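Long-range contacts in ribosomal-protein-alanine acetyltransferase (Escherichia coli O157:H7, PDB 5ISV), which probably acetylates the N-terminal alanine of ribosomal protein bS18, with acetyl-CoA as the acetyl donor: residues Q20-F25 with V71-Q76; R105-A110 with G135-I140; Y16-R21 with G49-F54. All blocks are in the same frame, centred on the assembly; numbering follows the deposited sequence.

Contact 1: Q20-F25 with V71-Q76; sequences QRAHAF and VDPDYQ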
# COMPACT_ATOMS: atom_id res chain seq x y z
N GLN A 20 -11.36 9.46 4.76
CA GLN A 20 -12.32 10.53 4.42
C GLN A 20 -11.70 11.86 4.03
O GLN A 20 -12.24 12.61 3.22
CB GLN A 20 -13.25 10.82 5.62
CG GLN A 20 -14.04 9.66 6.13
CD GLN A 20 -14.53 8.73 5.04
OE1 GLN A 20 -15.31 9.12 4.15
NE2 GLN A 20 -14.03 7.50 5.08
N ARG A 21 -10.58 12.15 4.65
CA ARG A 21 -9.89 13.38 4.43
C ARG A 21 -9.01 13.28 3.20
O ARG A 21 -8.86 14.25 2.48
CB ARG A 21 -9.09 13.71 5.70
CG ARG A 21 -9.97 14.08 6.90
CD ARG A 21 -9.20 14.07 8.22
NE ARG A 21 -7.96 14.80 8.11
CZ ARG A 21 -7.84 16.12 8.14
NH1 ARG A 21 -8.90 16.90 8.26
NH2 ARG A 21 -6.62 16.65 8.01
N ALA A 22 -8.44 12.09 2.96
CA ALA A 22 -7.42 11.89 1.92
C ALA A 22 -7.92 11.47 0.53
O ALA A 22 -7.37 11.86 -0.49
CB ALA A 22 -6.41 10.88 2.40
N HIS A 23 -8.97 10.68 0.52
CA HIS A 23 -9.44 10.08 -0.76
C HIS A 23 -10.81 10.57 -1.20
O HIS A 23 -11.73 10.59 -0.38
CB HIS A 23 -9.44 8.57 -0.60
CG HIS A 23 -8.08 7.95 -0.59
ND1 HIS A 23 -7.85 6.63 -0.26
CD2 HIS A 23 -6.88 8.44 -1.00
CE1 HIS A 23 -6.57 6.36 -0.39
NE2 HIS A 23 -5.96 7.44 -0.84
N ALA A 24 -10.95 10.95 -2.47
CA ALA A 24 -12.24 11.33 -3.08
C ALA A 24 -13.24 10.18 -3.27
O ALA A 24 -14.44 10.44 -3.36
CB ALA A 24 -12.03 12.03 -4.40
N PHE A 25 -12.72 8.95 -3.35
CA PHE A 25 -13.52 7.74 -3.56
C PHE A 25 -13.19 6.87 -2.35
O PHE A 25 -12.54 5.84 -2.47
CB PHE A 25 -13.17 7.04 -4.90
CG PHE A 25 -13.41 7.89 -6.11
CD1 PHE A 25 -12.46 8.82 -6.51
CD2 PHE A 25 -14.57 7.74 -6.87
CE1 PHE A 25 -12.70 9.64 -7.58
CE2 PHE A 25 -14.80 8.54 -7.97
CZ PHE A 25 -13.86 9.49 -8.33
N VAL A 71 -2.21 8.99 3.11
CA VAL A 71 -1.57 9.95 4.05
C VAL A 71 -2.55 11.08 4.31
O VAL A 71 -3.12 11.65 3.38
CB VAL A 71 -0.22 10.49 3.51
CG1 VAL A 71 0.32 11.60 4.40
CG2 VAL A 71 0.83 9.38 3.46
N ASP A 72 -2.72 11.43 5.58
CA ASP A 72 -3.62 12.51 5.94
C ASP A 72 -3.16 13.82 5.27
O ASP A 72 -1.95 14.07 5.24
CB ASP A 72 -3.65 12.66 7.46
CG ASP A 72 -4.64 13.66 7.90
OD1 ASP A 72 -4.39 14.88 7.78
OD2 ASP A 72 -5.73 13.20 8.30
N PRO A 73 -4.08 14.61 4.70
CA PRO A 73 -3.61 15.80 3.95
C PRO A 73 -2.79 16.84 4.74
O PRO A 73 -2.05 17.60 4.12
CB PRO A 73 -4.90 16.44 3.39
CG PRO A 73 -6.03 15.76 4.08
CD PRO A 73 -5.54 14.42 4.58
N ASP A 74 -2.90 16.83 6.07
CA ASP A 74 -2.06 17.68 6.94
C ASP A 74 -0.60 17.25 6.97
O ASP A 74 0.24 17.97 7.53
CB ASP A 74 -2.56 17.62 8.38
CG ASP A 74 -3.81 18.42 8.60
OD1 ASP A 74 -4.25 19.18 7.70
OD2 ASP A 74 -4.36 18.31 9.72
N TYR A 75 -0.29 16.08 6.41
CA TYR A 75 1.00 15.46 6.48
C TYR A 75 1.61 15.15 5.09
O TYR A 75 2.56 14.38 5.01
CB TYR A 75 0.95 14.25 7.43
CG TYR A 75 0.39 14.53 8.86
CD1 TYR A 75 -0.98 14.45 9.15
CD2 TYR A 75 1.24 14.81 9.91
CE1 TYR A 75 -1.49 14.67 10.44
CE2 TYR A 75 0.75 15.03 11.21
CZ TYR A 75 -0.62 14.94 11.49
OH TYR A 75 -1.02 15.22 12.84
N GLN A 76 1.15 15.85 4.04
CA GLN A 76 1.66 15.63 2.67
C GLN A 76 3.08 16.20 2.44
O GLN A 76 3.47 17.18 3.04
CB GLN A 76 0.74 16.27 1.66
CG GLN A 76 -0.55 15.48 1.46
CD GLN A 76 -1.60 16.14 0.57
OE1 GLN A 76 -2.53 15.44 0.11
NE2 GLN A 76 -1.50 17.46 0.33
O HOH W 1 -5.45 13.93 -0.17

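Contact 2: R105-A110 with G135-I140; sequences RASNAA and GREDAI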
# COMPACT_ATOMS: atom_id res chain seq x y z
N ARG A 105 -4.60 4.64 -10.02
CA ARG A 105 -5.24 5.45 -11.05
C ARG A 105 -4.22 6.07 -11.97
O ARG A 105 -3.24 6.68 -11.51
CB ARG A 105 -6.10 6.53 -10.38
CG ARG A 105 -7.37 5.97 -9.83
CD ARG A 105 -8.03 6.86 -8.80
NE ARG A 105 -9.32 6.36 -8.39
CZ ARG A 105 -10.47 6.60 -9.02
NH1 ARG A 105 -10.51 7.35 -10.11
NH2 ARG A 105 -11.60 6.07 -8.55
N ALA A 106 -4.42 5.96 -13.28
CA ALA A 106 -3.44 6.44 -14.26
C ALA A 106 -3.13 7.95 -14.16
O ALA A 106 -2.06 8.39 -14.56
CB ALA A 106 -3.92 6.12 -15.65
N SER A 107 -4.09 8.73 -13.65
CA SER A 107 -3.89 10.18 -13.55
C SER A 107 -2.97 10.57 -12.40
O SER A 107 -2.57 11.74 -12.34
CB SER A 107 -5.22 10.89 -13.37
OG SER A 107 -5.89 10.43 -12.21
N ASN A 108 -2.65 9.65 -11.50
CA ASN A 108 -1.77 9.97 -10.37
C ASN A 108 -0.32 9.81 -10.79
O ASN A 108 0.40 8.90 -10.34
CB ASN A 108 -2.12 9.15 -9.13
CG ASN A 108 -1.54 9.73 -7.86
OD1 ASN A 108 -0.55 10.49 -7.88
ND2 ASN A 108 -2.17 9.40 -6.76
N ALA A 109 0.13 10.75 -11.62
CA ALA A 109 1.49 10.72 -12.16
C ALA A 109 2.57 10.80 -11.06
O ALA A 109 3.59 10.13 -11.15
CB ALA A 109 1.67 11.84 -13.15
N ALA A 110 2.29 11.60 -10.02
CA ALA A 110 3.21 11.75 -8.90
C ALA A 110 3.41 10.44 -8.09
O ALA A 110 4.55 10.10 -7.75
CB ALA A 110 2.73 12.89 -8.01
N GLY A 135 -15.88 10.66 -16.06
CA GLY A 135 -16.28 9.41 -16.71
C GLY A 135 -15.51 8.22 -16.13
O GLY A 135 -15.85 7.76 -15.05
N ARG A 136 -14.48 7.73 -16.83
CA ARG A 136 -13.66 6.58 -16.37
C ARG A 136 -12.16 6.79 -16.63
O ARG A 136 -11.79 7.60 -17.47
CB ARG A 136 -14.17 5.29 -17.01
CG ARG A 136 -15.64 5.01 -16.66
CD ARG A 136 -15.96 3.55 -16.69
NE ARG A 136 -15.43 2.79 -15.55
CZ ARG A 136 -15.97 2.70 -14.34
NH1 ARG A 136 -15.39 1.89 -13.46
NH2 ARG A 136 -17.03 3.41 -13.97
N GLU A 137 -11.30 6.13 -15.86
CA GLU A 137 -9.85 6.18 -16.09
C GLU A 137 -9.22 4.82 -15.87
O GLU A 137 -9.77 3.95 -15.16
CB GLU A 137 -9.16 7.27 -15.22
CG GLU A 137 -8.97 6.96 -13.74
CD GLU A 137 -8.12 8.01 -13.02
OE1 GLU A 137 -8.46 8.31 -11.88
OE2 GLU A 137 -7.11 8.47 -13.60
N ASP A 138 -8.06 4.63 -16.49
CA ASP A 138 -7.35 3.39 -16.42
C ASP A 138 -6.75 3.17 -15.03
O ASP A 138 -6.44 4.13 -14.28
CB ASP A 138 -6.22 3.34 -17.45
CG ASP A 138 -6.71 3.40 -18.91
OD1 ASP A 138 -7.93 3.34 -19.22
OD2 ASP A 138 -5.82 3.56 -19.77
N ALA A 139 -6.59 1.91 -14.69
CA ALA A 139 -5.78 1.44 -13.58
C ALA A 139 -4.45 0.96 -14.12
O ALA A 139 -4.39 0.36 -15.19
CB ALA A 139 -6.48 0.31 -12.86
N ILE A 140 -3.37 1.27 -13.42
CA ILE A 140 -2.06 0.74 -13.75
C ILE A 140 -1.77 -0.26 -12.67
O ILE A 140 -1.80 0.10 -11.47
CB ILE A 140 -0.93 1.81 -13.74
CG1 ILE A 140 -1.31 3.03 -14.59
CG2 ILE A 140 0.38 1.20 -14.20
CD1 ILE A 140 -1.60 2.74 -16.03

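Contact 3: Y16-R21 with G49-F54; sequences YHIEQR and GKMAAF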
# COMPACT_ATOMS: atom_id res chain seq x y z
N TYR A 16 -9.99 5.06 9.06
CA TYR A 16 -11.18 5.55 8.35
C TYR A 16 -11.28 7.09 8.26
O TYR A 16 -11.61 7.66 7.24
CB TYR A 16 -12.47 4.94 8.97
CG TYR A 16 -13.75 5.47 8.38
CD1 TYR A 16 -14.26 4.89 7.24
CD2 TYR A 16 -14.45 6.57 8.93
CE1 TYR A 16 -15.43 5.35 6.66
CE2 TYR A 16 -15.63 7.05 8.35
CZ TYR A 16 -16.12 6.43 7.20
OH TYR A 16 -17.29 6.86 6.59
N HIS A 17 -10.96 7.76 9.38
CA HIS A 17 -10.94 9.21 9.44
C HIS A 17 -9.93 9.81 8.42
O HIS A 17 -10.23 10.76 7.71
CB HIS A 17 -10.66 9.63 10.92
CG HIS A 17 -10.56 11.12 11.16
ND1 HIS A 17 -11.67 11.94 11.19
CD2 HIS A 17 -9.49 11.92 11.36
CE1 HIS A 17 -11.28 13.18 11.46
NE2 HIS A 17 -9.96 13.20 11.54
N ILE A 18 -8.75 9.21 8.32
CA ILE A 18 -7.77 9.60 7.29
C ILE A 18 -8.30 9.40 5.87
O ILE A 18 -8.21 10.26 5.02
CB ILE A 18 -6.44 8.86 7.51
CG1 ILE A 18 -5.78 9.36 8.81
CG2 ILE A 18 -5.49 9.03 6.33
CD1 ILE A 18 -4.53 8.65 9.24
N GLU A 19 -8.89 8.23 5.66
CA GLU A 19 -9.44 7.91 4.35
C GLU A 19 -10.48 8.98 3.86
O GLU A 19 -10.44 9.38 2.68
CB GLU A 19 -10.05 6.52 4.44
CG GLU A 19 -10.73 6.03 3.16
CD GLU A 19 -9.76 5.51 2.13
OE1 GLU A 19 -8.57 5.36 2.42
OE2 GLU A 19 -10.19 5.24 0.99
N GLN A 20 -11.36 9.46 4.76
CA GLN A 20 -12.32 10.53 4.42
C GLN A 20 -11.70 11.86 4.03
O GLN A 20 -12.24 12.61 3.22
CB GLN A 20 -13.25 10.82 5.62
CG GLN A 20 -14.04 9.66 6.13
CD GLN A 20 -14.53 8.73 5.04
OE1 GLN A 20 -15.31 9.12 4.15
NE2 GLN A 20 -14.03 7.50 5.08
N ARG A 21 -10.58 12.15 4.65
CA ARG A 21 -9.89 13.38 4.43
C ARG A 21 -9.01 13.28 3.20
O ARG A 21 -8.86 14.25 2.48
CB ARG A 21 -9.09 13.71 5.70
CG ARG A 21 -9.97 14.08 6.90
CD ARG A 21 -9.20 14.07 8.22
NE ARG A 21 -7.96 14.80 8.11
CZ ARG A 21 -7.84 16.12 8.14
NH1 ARG A 21 -8.90 16.90 8.26
NH2 ARG A 21 -6.62 16.65 8.01
N GLY A 49 1.99 11.55 18.07
CA GLY A 49 0.86 10.97 18.76
C GLY A 49 -0.40 10.78 17.95
O GLY A 49 -1.37 10.16 18.46
N LYS A 50 -0.42 11.29 16.72
CA LYS A 50 -1.62 11.20 15.89
C LYS A 50 -1.32 10.30 14.69
O LYS A 50 -0.25 10.38 14.05
CB LYS A 50 -1.99 12.60 15.37
CG LYS A 50 -2.18 13.63 16.47
CD LYS A 50 -3.36 13.26 17.34
CE LYS A 50 -3.58 14.34 18.38
NZ LYS A 50 -4.93 14.18 18.96
N MET A 51 -2.27 9.40 14.34
CA MET A 51 -2.07 8.64 13.12
C MET A 51 -2.00 9.58 11.93
O MET A 51 -2.85 10.45 11.79
CB MET A 51 -3.20 7.66 12.95
CG MET A 51 -2.90 6.65 11.81
SD MET A 51 -4.25 5.55 11.33
CE MET A 51 -4.43 4.59 12.84
N ALA A 52 -0.97 9.40 11.10
CA ALA A 52 -0.75 10.24 9.95
C ALA A 52 -0.90 9.52 8.59
O ALA A 52 -1.19 10.15 7.57
CB ALA A 52 0.61 10.90 10.06
N ALA A 53 -0.69 8.21 8.59
CA ALA A 53 -0.81 7.41 7.35
C ALA A 53 -1.06 5.95 7.72
O ALA A 53 -0.77 5.51 8.82
CB ALA A 53 0.47 7.56 6.53
N PHE A 54 -1.61 5.20 6.75
CA PHE A 54 -1.77 3.75 6.95
C PHE A 54 -1.60 3.05 5.59
O PHE A 54 -1.72 3.68 4.56
CB PHE A 54 -3.18 3.40 7.50
CG PHE A 54 -4.29 3.74 6.56
CD1 PHE A 54 -4.65 2.84 5.54
CD2 PHE A 54 -4.98 4.92 6.63
CE1 PHE A 54 -5.62 3.18 4.66
CE2 PHE A 54 -5.97 5.25 5.76
CZ PHE A 54 -6.31 4.37 4.75

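Contact 1: Q20-F25 with V71-Q76
Arg-21 grips the carboxylate of Asp-72 side-on with two nitrogens: NE meets OD2 at 2.8 Å, and NH2 of Arg-21 meets OD1 of Asp-72 at 2.9 Å in an almost straight bond (176°). The guanidinium and carboxylate planes are only 16° apart. The arginine chain bends at its third torsion (49°), which turns NE and NH2 to the same carboxylate. NH2 also has a longer, weaker ion pair with OD2 of Asp-74, 3.3 Å away, whose carboxylate is turned steeply to the guanidinium. Next to this network the Pro-73 ring rests on the helix end, its CD 3.8 Å from CB of Arg-21, while CB of Ala-22 touches the carbonyl O of Val-71.

In the GNAT fold this joins the end of helix 12-22 to the loop after strand 63-71. Val-71 probably belongs to the acetyl-CoA site, and Gln-76 opens the family's Q/R-x-x-G-x-G/A motif, which in relatives holds the coenzyme's pyrophosphate.

Asp-72 is itself positioned from its own loop: OD1 also accepts the backbone N of Asp-74 at 3.0 Å, forming an Asx turn. Farther out, the backbone of Asp-72 is hydrogen-bonded to Ala-52 of the neighbouring strand.

Contact 2: R105-A110 with G135-I140
The end of strand 99-105 and the turn leading into helix 109-117 lie against strand 136-145 in the mixed GNAT sheet, Arg-105 facing Ala-139 as an antiparallel non-hydrogen-bonded pair. Just beyond this pair, Ala-106 N donates to Asp-138 O at 2.9 Å, and the chain then leaves the sheet through a type I turn from Arg-105 to Asn-108. Asn-108, which probably binds acetyl-CoA, is the N-cap of the helix, its OD1 accepting from Ala-111 N.

Glu-137 is the hub of the side-chain contact. Its CG stands between its own backbone N and carbonyl carbon (chi1 75°), and the chain beyond is extended, which carries the carboxylate across to the turn. OE2 takes two donors from one residue: Ser-107 OG at 2.7 Å, on the syn lone pair, and Ser-107 N at 3.0 Å, also from the syn side but 29° out of the carboxylate plane. The other oxygen, OE1, uses its anti lone pair for NH1 of Arg-105, 2.9 Å away at the edge of the guanidinium. The two side chains cross at about a right angle. NH1 also serves the carbonyl of Pro-131, and the guanidinium makes a cation-pi contact with Phe-25.

Elsewhere on the turn, CB of Ala-106 packs on CD1 of Ile-140 at 4.1 Å. With both carboxylate oxygens engaged, one of them by an arginine, Glu-137 is probably ionised, and the two hydrogen bonds that OE2 accepts from Ser-107 N and OG tie the carboxylate to the turn that precedes helix 109-117.

Contact 3: Y16-R21 with G49-F54
This is a buried, largely apolar helix-on-sheet contact: Ile-18 of helix 12-22 sits between Met-51 and Phe-54 of strand 50-60. The two short segments cross at -73°, their axes 8.8 Å apart at closest approach.

Ile-18 reaches the strand with two branches. Its extended CG1 arm (chi2 174°) brings CD1 up to the strand beside Met-51, 3.6 Å from CG and 3.7 Å from SD of that residue. The same methyl lies 3.5 Å from the carbonyl O of Met-51 and rests on the peptide that joins Ala-52 to Ala-53. The other branch, CG2, approaches the Phe-54 ring obliquely, 3.9 Å from its CE2, the two side chains running alongside each other with opposite senses.

The strand carries a classic beta bulge here, with Ala-52 and Ala-53 both facing Leu-45 of the adjacent strand 43-47. Both alanines turn their CB away from the helix, so that the two large residues flanking them, Met-51 and Phe-54, are the ones directed toward it. In this GNAT sheet, CB of Ala-53 instead packs against Val-71, a probable acetyl-CoA-binding residue of strand 63-71.

Glu-19 adds a polar element at the Phe-54 ring, which Phe-32 of helix 29-34 also meets, edge-to-face. The glutamate chain bends at the second torsion (80°), and OE1 of Glu-19 lies in the ring plane at the edge, 3.4 Å from CZ of Phe-54. The buried carboxylate is satisfied from beyond the two segments: OE1 is hydrogen-bonded to Asn-68 ND2, while OE2 is hydrogen-bonded to Trp-27 N and His-23 ND1.

How the contacts relate
Contacts 1 and 3 start from the same helix, 12-22, and share Gln-20 and Arg-21; their centres are only 7 Å apart. Contact 3 packs the helix on strand 50-60, and contact 1 ties its end to the loop after the next strand, 63-71. They also touch directly, CG2 of Ile-18 lying 3.7 Å from the backbone N of Asp-72. Contact 2 comes later in the chain, on the other part of the same sheet, its centre 17 Å from that of contact 1 and 23 Å from that of contact 3. Phe-25 and Arg-105 nevertheless link contacts 1 and 2. Contact 1 includes Val-71 and contact 2 includes Asn-108, both probable acetyl-CoA-binding residues.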